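Local coordinates for Ketoacyl_synth_N domain-containing protein (PDB 6SMO) that probably takes part in beta-ketoacyl synthase chemistry of lipid or polyketide assembly, pairing with a ketoacyl synthase chain and lining the pocket of a bound polyketone, at residues L49-I58 with V71-M79; N102-E113 with M125-P135. One frame throughout, in Å; residues are numbered along the deposited sequence.

Contact 1 (L49-I58 with V71-M79); sequences LSDFDGAKYI and VYGIVAVEM
Glu78 meets Tyr57 through its aliphatic part, with CG at the edge of the Tyr57 ring. Its carboxylate serves another element: OE1 is hydrogen-bonded to the hydroxyl of Tyr146 on helix 137-146. No hydrogen bond joins 49-58 to 71-79, and the rest of the contact is apolar.

Val75 lies at the middle of the packing, its two methyls going to different rings. CG1 sits over a face of Tyr57, 4.0 Å from the ring centroid and 29° off the normal, a CH-pi contact. CG2 approaches the rim of the Phe52 ring near its plane, 3.9 Å from Phe52 CZ. Phe52 is directed there by its first torsion, which places CG opposite the backbone N (chi1 -180°). Its ring also meets that of Tyr72 obliquely, the planes turned 58° from each other. Phe52 CE2 lies in the plane of the Tyr72 ring, 3.8 Å from Tyr72 CE1. Leu49 CD1 lies over the rim of one Phe52 face and also touches Tyr72.

At the far end of Tyr57, Met79 CE reaches the phenol, 3.9 Å from Tyr57 CZ. On the other flank the CD1 methyl of Ile58 lies 3.8 Å from Val71 CG1 and 4.2 Å from Ile74 CD1.

Leu49, Phe52, Tyr72 and Val75 also touch Ile13 of strand 5-13, so the loop covers the seam between helix 68-84 and the central sheet. The loop is thus held on the helix by shape and apolar burial, while the Glu78 bond to Tyr146 and a weak hydrogen bond between Tyr72 OH and Glu220 tie the helix to other parts of the domain.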
loop_
_atom_site.group_PDB
_atom_site.type_symbol
_atom_site.label_atom_id
_atom_site.label_comp_id
_atom_site.label_asym_id
_atom_site.label_seq_id
_atom_site.Cartn_x
_atom_site.Cartn_y
_atom_site.Cartn_z
ATOM N N LEU C 49 -15.252 -18.885 -7.972
ATOM C CA LEU C 49 -15.049 -19.039 -9.439
ATOM C C LEU C 49 -15.348 -20.492 -9.829
ATOM O O LEU C 49 -15.066 -21.391 -9.012
ATOM C CB LEU C 49 -13.610 -18.663 -9.807
ATOM C CG LEU C 49 -13.179 -17.236 -9.474
ATOM C CD1 LEU C 49 -11.713 -17.032 -9.815
ATOM C CD2 LEU C 49 -14.037 -16.211 -10.199
ATOM N N SER C 50 -15.896 -20.699 -11.031
ATOM C CA SER C 50 -16.236 -22.027 -11.607
ATOM C C SER C 50 -15.268 -22.360 -12.749
ATOM O O SER C 50 -15.061 -21.490 -13.620
ATOM C CB SER C 50 -17.667 -22.061 -12.077
ATOM O OG SER C 50 -18.561 -21.883 -10.988
ATOM N N ASP C 51 -14.700 -23.572 -12.731
ATOM C CA ASP C 51 -13.800 -24.117 -13.784
ATOM C C ASP C 51 -12.586 -23.194 -13.954
ATOM O O ASP C 51 -12.235 -22.887 -15.112
ATOM C CB ASP C 51 -14.549 -24.305 -15.107
ATOM C CG ASP C 51 -15.762 -25.215 -15.009
ATOM O OD1 ASP C 51 -15.715 -26.174 -14.213
ATOM O OD2 ASP C 51 -16.746 -24.958 -15.732
ATOM N N PHE C 52 -11.971 -22.774 -12.842
ATOM C CA PHE C 52 -10.765 -21.904 -12.814
ATOM C C PHE C 52 -9.617 -22.626 -12.102
ATOM O O PHE C 52 -9.847 -23.231 -11.036
ATOM C CB PHE C 52 -11.059 -20.568 -12.125
ATOM C CG PHE C 52 -9.873 -19.637 -12.069
ATOM C CD1 PHE C 52 -9.517 -18.876 -13.173
ATOM C CD2 PHE C 52 -9.101 -19.533 -10.922
ATOM C CE1 PHE C 52 -8.422 -18.027 -13.126
ATOM C CE2 PHE C 52 -8.006 -18.683 -10.877
ATOM C CZ PHE C 52 -7.669 -17.932 -11.978
ATOM N N ASP C 53 -8.416 -22.550 -12.685
ATOM C CA ASP C 53 -7.140 -23.017 -12.078
ATOM C C ASP C 53 -5.989 -22.186 -12.657
ATOM O O ASP C 53 -5.969 -21.982 -13.887
ATOM C CB ASP C 53 -6.924 -24.515 -12.311
ATOM C CG ASP C 53 -5.739 -25.093 -11.554
ATOM O OD1 ASP C 53 -5.423 -24.568 -10.465
ATOM O OD2 ASP C 53 -5.139 -26.062 -12.059
ATOM N N GLY C 54 -5.073 -21.732 -11.794
ATOM C CA GLY C 54 -3.935 -20.864 -12.158
ATOM C C GLY C 54 -2.639 -21.648 -12.288
ATOM O O GLY C 54 -1.605 -21.159 -11.791
ATOM N N ALA C 55 -2.693 -22.818 -12.933
ATOM C CA ALA C 55 -1.535 -23.702 -13.201
ATOM C C ALA C 55 -0.905 -23.332 -14.549
ATOM O O ALA C 55 0.341 -23.314 -14.632
ATOM C CB ALA C 55 -1.968 -25.149 -13.173
ATOM N N LYS C 56 -1.735 -23.045 -15.558
ATOM C CA LYS C 56 -1.301 -22.707 -16.942
ATOM C C LYS C 56 -0.666 -21.310 -16.966
ATOM O O LYS C 56 0.347 -21.141 -17.672
ATOM C CB LYS C 56 -2.482 -22.775 -17.917
ATOM C CG LYS C 56 -2.102 -22.708 -19.390
ATOM C CD LYS C 56 -3.286 -22.572 -20.325
ATOM C CE LYS C 56 -4.104 -23.840 -20.441
ATOM N NZ LYS C 56 -5.228 -23.679 -21.392
ATOM N N TYR C 57 -1.245 -20.352 -16.233
ATOM C CA TYR C 57 -0.824 -18.925 -16.213
ATOM C C TYR C 57 0.446 -18.758 -15.368
ATOM O O TYR C 57 1.449 -18.238 -15.897
ATOM C CB TYR C 57 -1.945 -18.033 -15.675
ATOM C CG TYR C 57 -3.167 -17.955 -16.556
ATOM C CD1 TYR C 57 -3.241 -17.042 -17.596
ATOM C CD2 TYR C 57 -4.256 -18.785 -16.344
ATOM C CE1 TYR C 57 -4.362 -16.960 -18.407
ATOM C CE2 TYR C 57 -5.384 -18.717 -17.145
ATOM C CZ TYR C 57 -5.438 -17.801 -18.182
ATOM O OH TYR C 57 -6.546 -17.727 -18.976
ATOM N N ILE C 58 0.394 -19.180 -14.100
ATOM C CA ILE C 58 1.466 -18.956 -13.081
ATOM C C ILE C 58 2.202 -20.278 -12.822
ATOM O O ILE C 58 1.525 -21.314 -12.674
ATOM C CB ILE C 58 0.869 -18.364 -11.786
ATOM C CG1 ILE C 58 0.046 -17.103 -12.064
ATOM C CG2 ILE C 58 1.959 -18.099 -10.757
ATOM C CD1 ILE C 58 -0.911 -16.737 -10.954
ATOM N N VAL C 71 -3.116 -14.089 -7.401
ATOM C CA VAL C 71 -3.322 -15.063 -8.516
ATOM C C VAL C 71 -4.391 -14.502 -9.464
ATOM O O VAL C 71 -4.139 -14.481 -10.684
ATOM C CB VAL C 71 -3.697 -16.465 -7.993
ATOM C CG1 VAL C 71 -4.162 -17.394 -9.107
ATOM C CG2 VAL C 71 -2.552 -17.100 -7.219
ATOM N N TYR C 72 -5.530 -14.059 -8.919
ATOM C CA TYR C 72 -6.670 -13.473 -9.677
ATOM C C TYR C 72 -6.213 -12.209 -10.416
ATOM O O TYR C 72 -6.689 -11.963 -11.541
ATOM C CB TYR C 72 -7.843 -13.134 -8.752
ATOM C CG TYR C 72 -8.472 -14.291 -8.015
ATOM C CD1 TYR C 72 -8.516 -15.567 -8.556
ATOM C CD2 TYR C 72 -9.059 -14.098 -6.773
ATOM C CE1 TYR C 72 -9.102 -16.623 -7.873
ATOM C CE2 TYR C 72 -9.654 -15.140 -6.081
ATOM C CZ TYR C 72 -9.677 -16.408 -6.633
ATOM O OH TYR C 72 -10.260 -17.440 -5.955
ATOM N N GLY C 73 -5.325 -11.427 -9.793
ATOM C CA GLY C 73 -4.796 -10.164 -10.345
ATOM C C GLY C 73 -3.944 -10.393 -11.582
ATOM O O GLY C 73 -4.137 -9.659 -12.570
ATOM N N ILE C 74 -3.041 -11.379 -11.533
ATOM C CA ILE C 74 -2.034 -11.666 -12.602
ATOM C C ILE C 74 -2.749 -12.206 -13.850
ATOM O O ILE C 74 -2.380 -11.775 -14.961
ATOM C CB ILE C 74 -0.939 -12.625 -12.085
ATOM C CG1 ILE C 74 -0.112 -11.980 -10.969
ATOM C CG2 ILE C 74 -0.049 -13.107 -13.223
ATOM C CD1 ILE C 74 0.612 -12.969 -10.084
ATOM N N VAL C 75 -3.728 -13.104 -13.680
ATOM C CA VAL C 75 -4.497 -13.721 -14.807
ATOM C C VAL C 75 -5.347 -12.639 -15.488
ATOM O O VAL C 75 -5.497 -12.707 -16.723
ATOM C CB VAL C 75 -5.357 -14.921 -14.358
ATOM C CG1 VAL C 75 -4.504 -16.049 -13.798
ATOM C CG2 VAL C 75 -6.444 -14.534 -13.365
ATOM N N ALA C 76 -5.873 -11.682 -14.715
ATOM C CA ALA C 76 -6.689 -10.546 -15.208
ATOM C C ALA C 76 -5.813 -9.599 -16.040
ATOM O O ALA C 76 -6.272 -9.166 -17.116
ATOM C CB ALA C 76 -7.334 -9.826 -14.048
ATOM N N VAL C 77 -4.603 -9.297 -15.556
ATOM C CA VAL C 77 -3.614 -8.396 -16.224
ATOM C C VAL C 77 -3.151 -9.043 -17.537
ATOM O O VAL C 77 -3.049 -8.312 -18.543
ATOM C CB VAL C 77 -2.428 -8.070 -15.294
ATOM C CG1 VAL C 77 -1.229 -7.517 -16.051
ATOM C CG2 VAL C 77 -2.838 -7.114 -14.184
ATOM N N GLU C 78 -2.885 -10.355 -17.527
ATOM C CA GLU C 78 -2.386 -11.115 -18.706
ATOM C C GLU C 78 -3.436 -11.072 -19.824
ATOM O O GLU C 78 -3.040 -10.845 -20.984
ATOM C CB GLU C 78 -2.037 -12.556 -18.320
ATOM C CG GLU C 78 -1.457 -13.375 -19.464
ATOM C CD GLU C 78 -0.241 -12.768 -20.147
ATOM O OE1 GLU C 78 0.732 -12.438 -19.440
ATOM O OE2 GLU C 78 -0.274 -12.621 -21.387
ATOM N N MET C 79 -4.714 -11.277 -19.485
ATOM C CA MET C 79 -5.861 -11.228 -20.436
ATOM C C MET C 79 -5.979 -9.818 -21.031
ATOM O O MET C 79 -6.209 -9.715 -22.253
ATOM C CB MET C 79 -7.177 -11.596 -19.741
ATOM C CG MET C 79 -7.307 -13.076 -19.433
ATOM S SD MET C 79 -8.692 -13.444 -18.325
ATOM C CE MET C 79 -8.377 -15.175 -17.983
#

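Contact 2 (N102-E113 with M125-P135); sequences NCFGGWQHIEDE and MGPYVATAWFP. With LKZ (3,5,7,9,11-pentakis(oxidanylidene)dodecanal), chain H.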
loop_
_atom_site.group_PDB
_atom_site.type_symbol
_atom_site.label_atom_id
_atom_site.label_comp_id
_atom_site.label_asym_id
_atom_site.label_seq_id
_atom_site.Cartn_x
_atom_site.Cartn_y
_atom_site.Cartn_z
ATOM N N ASN C 102 -7.305 -3.102 -3.440
ATOM C CA ASN C 102 -7.511 -4.318 -2.609
ATOM C C ASN C 102 -7.718 -3.906 -1.148
ATOM O O ASN C 102 -6.873 -3.154 -0.626
ATOM C CB ASN C 102 -6.346 -5.300 -2.745
ATOM C CG ASN C 102 -6.542 -6.552 -1.917
ATOM O OD1 ASN C 102 -5.807 -6.789 -0.961
ATOM N ND2 ASN C 102 -7.541 -7.347 -2.262
ATOM N N CYS C 103 -8.787 -4.407 -0.520
ATOM C CA CYS C 103 -9.268 -4.000 0.828
ATOM C C CYS C 103 -8.929 -5.066 1.880
ATOM O O CYS C 103 -8.365 -4.691 2.928
ATOM C CB CYS C 103 -10.771 -3.743 0.804
ATOM S SG CYS C 103 -11.264 -2.471 -0.388
ATOM N N PHE C 104 -9.254 -6.337 1.615
ATOM C CA PHE C 104 -9.250 -7.442 2.614
ATOM C C PHE C 104 -7.894 -8.161 2.665
ATOM O O PHE C 104 -7.682 -8.934 3.622
ATOM C CB PHE C 104 -10.382 -8.432 2.328
ATOM C CG PHE C 104 -11.731 -7.988 2.834
ATOM C CD1 PHE C 104 -12.069 -8.139 4.170
ATOM C CD2 PHE C 104 -12.655 -7.407 1.980
ATOM C CE1 PHE C 104 -13.307 -7.726 4.639
ATOM C CE2 PHE C 104 -13.893 -6.994 2.451
ATOM C CZ PHE C 104 -14.217 -7.155 3.779
ATOM N N GLY C 105 -7.013 -7.929 1.687
ATOM C CA GLY C 105 -5.666 -8.534 1.647
ATOM C C GLY C 105 -5.713 -9.987 1.203
ATOM O O GLY C 105 -6.545 -10.309 0.330
ATOM N N GLY C 106 -4.857 -10.833 1.784
ATOM C CA GLY C 106 -4.724 -12.261 1.433
ATOM C C GLY C 106 -4.638 -13.149 2.663
ATOM O O GLY C 106 -3.518 -13.575 3.008
ATOM N N TRP C 107 -5.784 -13.437 3.288
ATOM C CA TRP C 107 -5.889 -14.222 4.548
ATOM C C TRP C 107 -5.763 -15.725 4.270
ATOM O O TRP C 107 -5.301 -16.443 5.178
ATOM C CB TRP C 107 -7.194 -13.893 5.287
ATOM C CG TRP C 107 -7.070 -12.713 6.200
ATOM C CD1 TRP C 107 -7.537 -11.448 5.986
ATOM C CD2 TRP C 107 -6.406 -12.686 7.475
ATOM N NE1 TRP C 107 -7.221 -10.640 7.045
ATOM C CE2 TRP C 107 -6.526 -11.371 7.973
ATOM C CE3 TRP C 107 -5.733 -13.642 8.244
ATOM C CZ2 TRP C 107 -5.993 -10.993 9.205
ATOM C CZ3 TRP C 107 -5.206 -13.268 9.461
ATOM C CH2 TRP C 107 -5.336 -11.960 9.933
ATOM N N GLN C 108 -6.152 -16.179 3.073
ATOM C CA GLN C 108 -6.173 -17.616 2.681
ATOM C C GLN C 108 -4.782 -18.237 2.868
ATOM O O GLN C 108 -4.720 -19.419 3.263
ATOM C CB GLN C 108 -6.650 -17.775 1.234
ATOM C CG GLN C 108 -6.668 -19.216 0.739
ATOM C CD GLN C 108 -7.523 -20.116 1.598
ATOM O OE1 GLN C 108 -8.722 -19.900 1.755
ATOM N NE2 GLN C 108 -6.906 -21.143 2.160
ATOM N N HIS C 109 -3.715 -17.474 2.602
ATOM C CA HIS C 109 -2.308 -17.959 2.577
ATOM C C HIS C 109 -1.706 -18.006 3.989
ATOM O O HIS C 109 -0.732 -18.764 4.169
ATOM C CB HIS C 109 -1.452 -17.090 1.641
ATOM C CG HIS C 109 -0.248 -17.789 1.104
ATOM N ND1 HIS C 109 0.975 -17.761 1.746
ATOM C CD2 HIS C 109 -0.073 -18.532 -0.011
ATOM C CE1 HIS C 109 1.850 -18.459 1.050
ATOM N NE2 HIS C 109 1.231 -18.941 -0.032
ATOM N N ILE C 110 -2.243 -17.236 4.946
ATOM C CA ILE C 110 -1.589 -16.988 6.270
ATOM C C ILE C 110 -2.472 -17.438 7.446
ATOM O O ILE C 110 -1.922 -17.530 8.559
ATOM C CB ILE C 110 -1.181 -15.505 6.405
ATOM C CG1 ILE C 110 -2.383 -14.584 6.638
ATOM C CG2 ILE C 110 -0.358 -15.064 5.203
ATOM C CD1 ILE C 110 -2.018 -13.238 7.221
ATOM N N GLU C 111 -3.769 -17.698 7.235
ATOM C CA GLU C 111 -4.750 -17.977 8.324
ATOM C C GLU C 111 -4.196 -19.037 9.285
ATOM O O GLU C 111 -4.080 -18.731 10.489
ATOM C CB GLU C 111 -6.100 -18.438 7.766
ATOM C CG GLU C 111 -7.179 -17.373 7.835
ATOM C CD GLU C 111 -8.597 -17.911 7.750
ATOM O OE1 GLU C 111 -9.369 -17.406 6.910
ATOM O OE2 GLU C 111 -8.929 -18.825 8.532
ATOM N N ASP C 112 -3.874 -20.228 8.766
ATOM C CA ASP C 112 -3.401 -21.400 9.555
ATOM C C ASP C 112 -2.106 -21.036 10.294
ATOM O O ASP C 112 -1.910 -21.534 11.421
ATOM C CB ASP C 112 -3.205 -22.629 8.663
ATOM C CG ASP C 112 -4.490 -23.179 8.066
ATOM O OD1 ASP C 112 -5.562 -22.602 8.340
ATOM O OD2 ASP C 112 -4.408 -24.181 7.327
ATOM N N GLU C 113 -1.267 -20.195 9.682
ATOM C CA GLU C 113 0.052 -19.772 10.227
ATOM C C GLU C 113 -0.148 -18.803 11.403
ATOM O O GLU C 113 0.652 -18.880 12.357
ATOM C CB GLU C 113 0.911 -19.169 9.113
ATOM C CG GLU C 113 1.459 -20.210 8.152
ATOM C CD GLU C 113 2.340 -19.656 7.045
ATOM O OE1 GLU C 113 3.533 -20.021 7.003
ATOM O OE2 GLU C 113 1.831 -18.869 6.223
ATOM N N MET C 125 4.518 -20.302 11.869
ATOM C CA MET C 125 4.383 -19.461 10.646
ATOM C C MET C 125 5.733 -19.327 9.929
ATOM O O MET C 125 6.762 -19.133 10.608
ATOM C CB MET C 125 3.787 -18.080 10.952
ATOM C CG MET C 125 4.653 -17.135 11.764
ATOM S SD MET C 125 4.033 -15.429 11.663
ATOM C CE MET C 125 2.260 -15.686 11.758
ATOM N N GLY C 126 5.704 -19.448 8.597
ATOM C CA GLY C 126 6.878 -19.402 7.704
ATOM C C GLY C 126 7.192 -17.978 7.255
ATOM O O GLY C 126 6.594 -17.023 7.746
ATOM N N PRO C 127 8.134 -17.797 6.301
ATOM C CA PRO C 127 8.633 -16.467 5.941
ATOM C C PRO C 127 7.861 -15.701 4.852
ATOM O O PRO C 127 8.242 -14.578 4.577
ATOM C CB PRO C 127 10.040 -16.805 5.425
ATOM C CG PRO C 127 9.868 -18.147 4.744
ATOM C CD PRO C 127 8.801 -18.868 5.544
ATOM N N TYR C 128 6.813 -16.298 4.271
ATOM C CA TYR C 128 6.024 -15.712 3.152
ATOM C C TYR C 128 4.752 -15.032 3.674
ATOM O O TYR C 128 3.971 -14.531 2.844
ATOM C CB TYR C 128 5.697 -16.780 2.106
ATOM C CG TYR C 128 6.867 -17.160 1.234
ATOM C CD1 TYR C 128 7.465 -16.226 0.403
ATOM C CD2 TYR C 128 7.383 -18.445 1.243
ATOM C CE1 TYR C 128 8.544 -16.559 -0.400
ATOM C CE2 TYR C 128 8.460 -18.795 0.445
ATOM C CZ TYR C 128 9.042 -17.849 -0.378
ATOM O OH TYR C 128 10.103 -18.183 -1.168
ATOM N N VAL C 129 4.559 -14.987 4.996
ATOM C CA VAL C 129 3.421 -14.275 5.653
ATOM C C VAL C 129 3.603 -12.764 5.447
ATOM O O VAL C 129 2.583 -12.049 5.412
ATOM C CB VAL C 129 3.309 -14.643 7.147
ATOM C CG1 VAL C 129 2.231 -13.841 7.863
ATOM C CG2 VAL C 129 3.071 -16.133 7.342
ATOM N N ALA C 130 4.854 -12.323 5.392
ATOM C CA ALA C 130 5.265 -10.913 5.220
ATOM C C ALA C 130 4.930 -10.359 3.833
ATOM O O ALA C 130 4.788 -9.152 3.713
ATOM C CB ALA C 130 6.720 -10.757 5.559
ATOM N N THR C 131 4.931 -11.194 2.805
ATOM C CA THR C 131 4.638 -10.664 1.457
ATOM C C THR C 131 3.293 -11.139 0.924
ATOM O O THR C 131 2.761 -10.465 0.085
ATOM C CB THR C 131 5.762 -11.024 0.490
ATOM O OG1 THR C 131 6.073 -12.388 0.748
ATOM C CG2 THR C 131 6.999 -10.194 0.720
ATOM N N ALA C 132 2.794 -12.280 1.365
ATOM C CA ALA C 132 1.532 -12.816 0.821
ATOM C C ALA C 132 0.280 -12.034 1.221
ATOM O O ALA C 132 -0.606 -11.903 0.405
ATOM C CB ALA C 132 1.421 -14.272 1.179
ATOM N N TRP C 133 0.170 -11.649 2.482
ATOM C CA TRP C 133 -1.059 -10.998 2.994
ATOM C C TRP C 133 -1.287 -9.554 2.545
ATOM O O TRP C 133 -2.392 -9.257 2.140
ATOM C CB TRP C 133 -1.156 -11.159 4.512
ATOM C CG TRP C 133 -2.243 -10.326 5.112
ATOM C CD1 TRP C 133 -3.545 -10.677 5.284
ATOM C CD2 TRP C 133 -2.125 -8.985 5.606
ATOM N NE1 TRP C 133 -4.243 -9.650 5.836
ATOM C CE2 TRP C 133 -3.397 -8.601 6.055
ATOM C CE3 TRP C 133 -1.076 -8.077 5.718
ATOM C CZ2 TRP C 133 -3.646 -7.347 6.601
ATOM C CZ3 TRP C 133 -1.327 -6.837 6.251
ATOM C CH2 TRP C 133 -2.590 -6.479 6.691
ATOM N N PHE C 134 -0.259 -8.718 2.534
ATOM C CA PHE C 134 -0.511 -7.273 2.308
ATOM C C PHE C 134 -1.111 -6.980 0.937
ATOM O O PHE C 134 -0.761 -7.611 -0.028
ATOM C CB PHE C 134 0.659 -6.401 2.769
ATOM C CG PHE C 134 1.842 -6.323 1.847
ATOM C CD1 PHE C 134 2.442 -7.462 1.362
ATOM C CD2 PHE C 134 2.376 -5.103 1.493
ATOM C CE1 PHE C 134 3.538 -7.377 0.528
ATOM C CE2 PHE C 134 3.467 -5.023 0.654
ATOM C CZ PHE C 134 4.042 -6.161 0.169
ATOM N N PRO C 135 -1.976 -5.955 0.830
ATOM C CA PRO C 135 -2.630 -5.593 -0.412
ATOM C C PRO C 135 -1.680 -5.174 -1.542
ATOM O O PRO C 135 -1.969 -5.454 -2.664
ATOM C CB PRO C 135 -3.484 -4.399 0.001
ATOM C CG PRO C 135 -3.708 -4.578 1.451
ATOM C CD PRO C 135 -2.390 -5.108 1.929
HETATM C C4 LKZ H . 3.133 -8.598 7.881
HETATM C C5 LKZ H . 2.672 -7.939 6.605
HETATM C C6 LKZ H . 2.652 -6.408 6.573
HETATM C C7 LKZ H . 3.740 -5.927 5.638
HETATM C C8 LKZ H . 3.888 -4.428 5.349
HETATM C C10 LKZ H . 8.787 -2.761 4.606
HETATM C C22 LKZ H . 1.901 -9.013 8.660
HETATM C C11 LKZ H . 8.516 -1.817 5.750
HETATM O O19 LKZ H . 9.081 -1.913 6.824
HETATM C C3 LKZ H . 7.401 -3.155 4.131
HETATM O O23 LKZ H . 7.089 -3.024 2.961
HETATM C C2 LKZ H . 6.388 -3.587 5.200
HETATM C C9 LKZ H . 5.179 -4.256 4.544
HETATM O O20 LKZ H . 5.254 -4.728 3.426
HETATM O O21 LKZ H . 4.520 -6.726 5.167
HETATM O O22 LKZ H . 2.308 -8.622 5.661
HETATM O O24 LKZ H . 1.439 -10.143 8.599
HETATM C C23 LKZ H . 1.276 -7.938 9.528
#
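Ile110 forms the apolar centre against Val129 and Trp133. Its CG2 is 3.9 Å from Val129 CG1, and its CD1 is 3.5 Å from Trp133 CB. CG1 stands between the backbone N and the carbonyl carbon (chi1 74°), which sends CD1 toward the indole. CD1 also lies over one face of Trp107, toward the rim. The two tryptophans meet edge-to-face at 72°, with the Trp133 edge toward the Trp107 face. Their NE1 atoms are both donors, so no hydrogen bond links them.

His109 meets Ala132 CB obliquely, through ND1 at 3.6 Å, while its NE2 is hydrogen-bonded to Arg64 O. Further out, Gly106 N makes a weak hydrogen bond of 2.9 Å to Trp133 O. At the opposite end Gly126 N donates to Glu113 OE1 at 2.8 Å, nearly straight but from above the carboxylate plane.

The polyketone LKZ lies beside 125-135. Its O22 is at the edge of Trp133, 3.4 Å from CE3, and its O20 is over a face of Phe134. Phe428 N of the PKS_KS chain is hydrogen-bonded to the ligand, and that chain also packs on Met125 and Phe134. The apolar packing on Trp133 probably helps to set its position in the wall of a pocket shared between two chains.

Both contacts belong to the N-terminal ketoacyl synthase domain, but they share no helix or strand. They follow one another along the chain, their centres about 19 Å apart and their nearest atoms about 8 Å apart. Contact 1 is partly buried and packs a loop on a regular helix next to the central sheet; no other chain of the assembly touches it. Contact 2 is more fully buried, although it lies farther from the centre of the chain, consistent with the neighbouring chains and the ligand that lie against it. Contact 1 relies on side-chain packing alone. Contact 2, built mostly from irregular backbone, adds two hydrogen bonds to peptide groups, one of them weak.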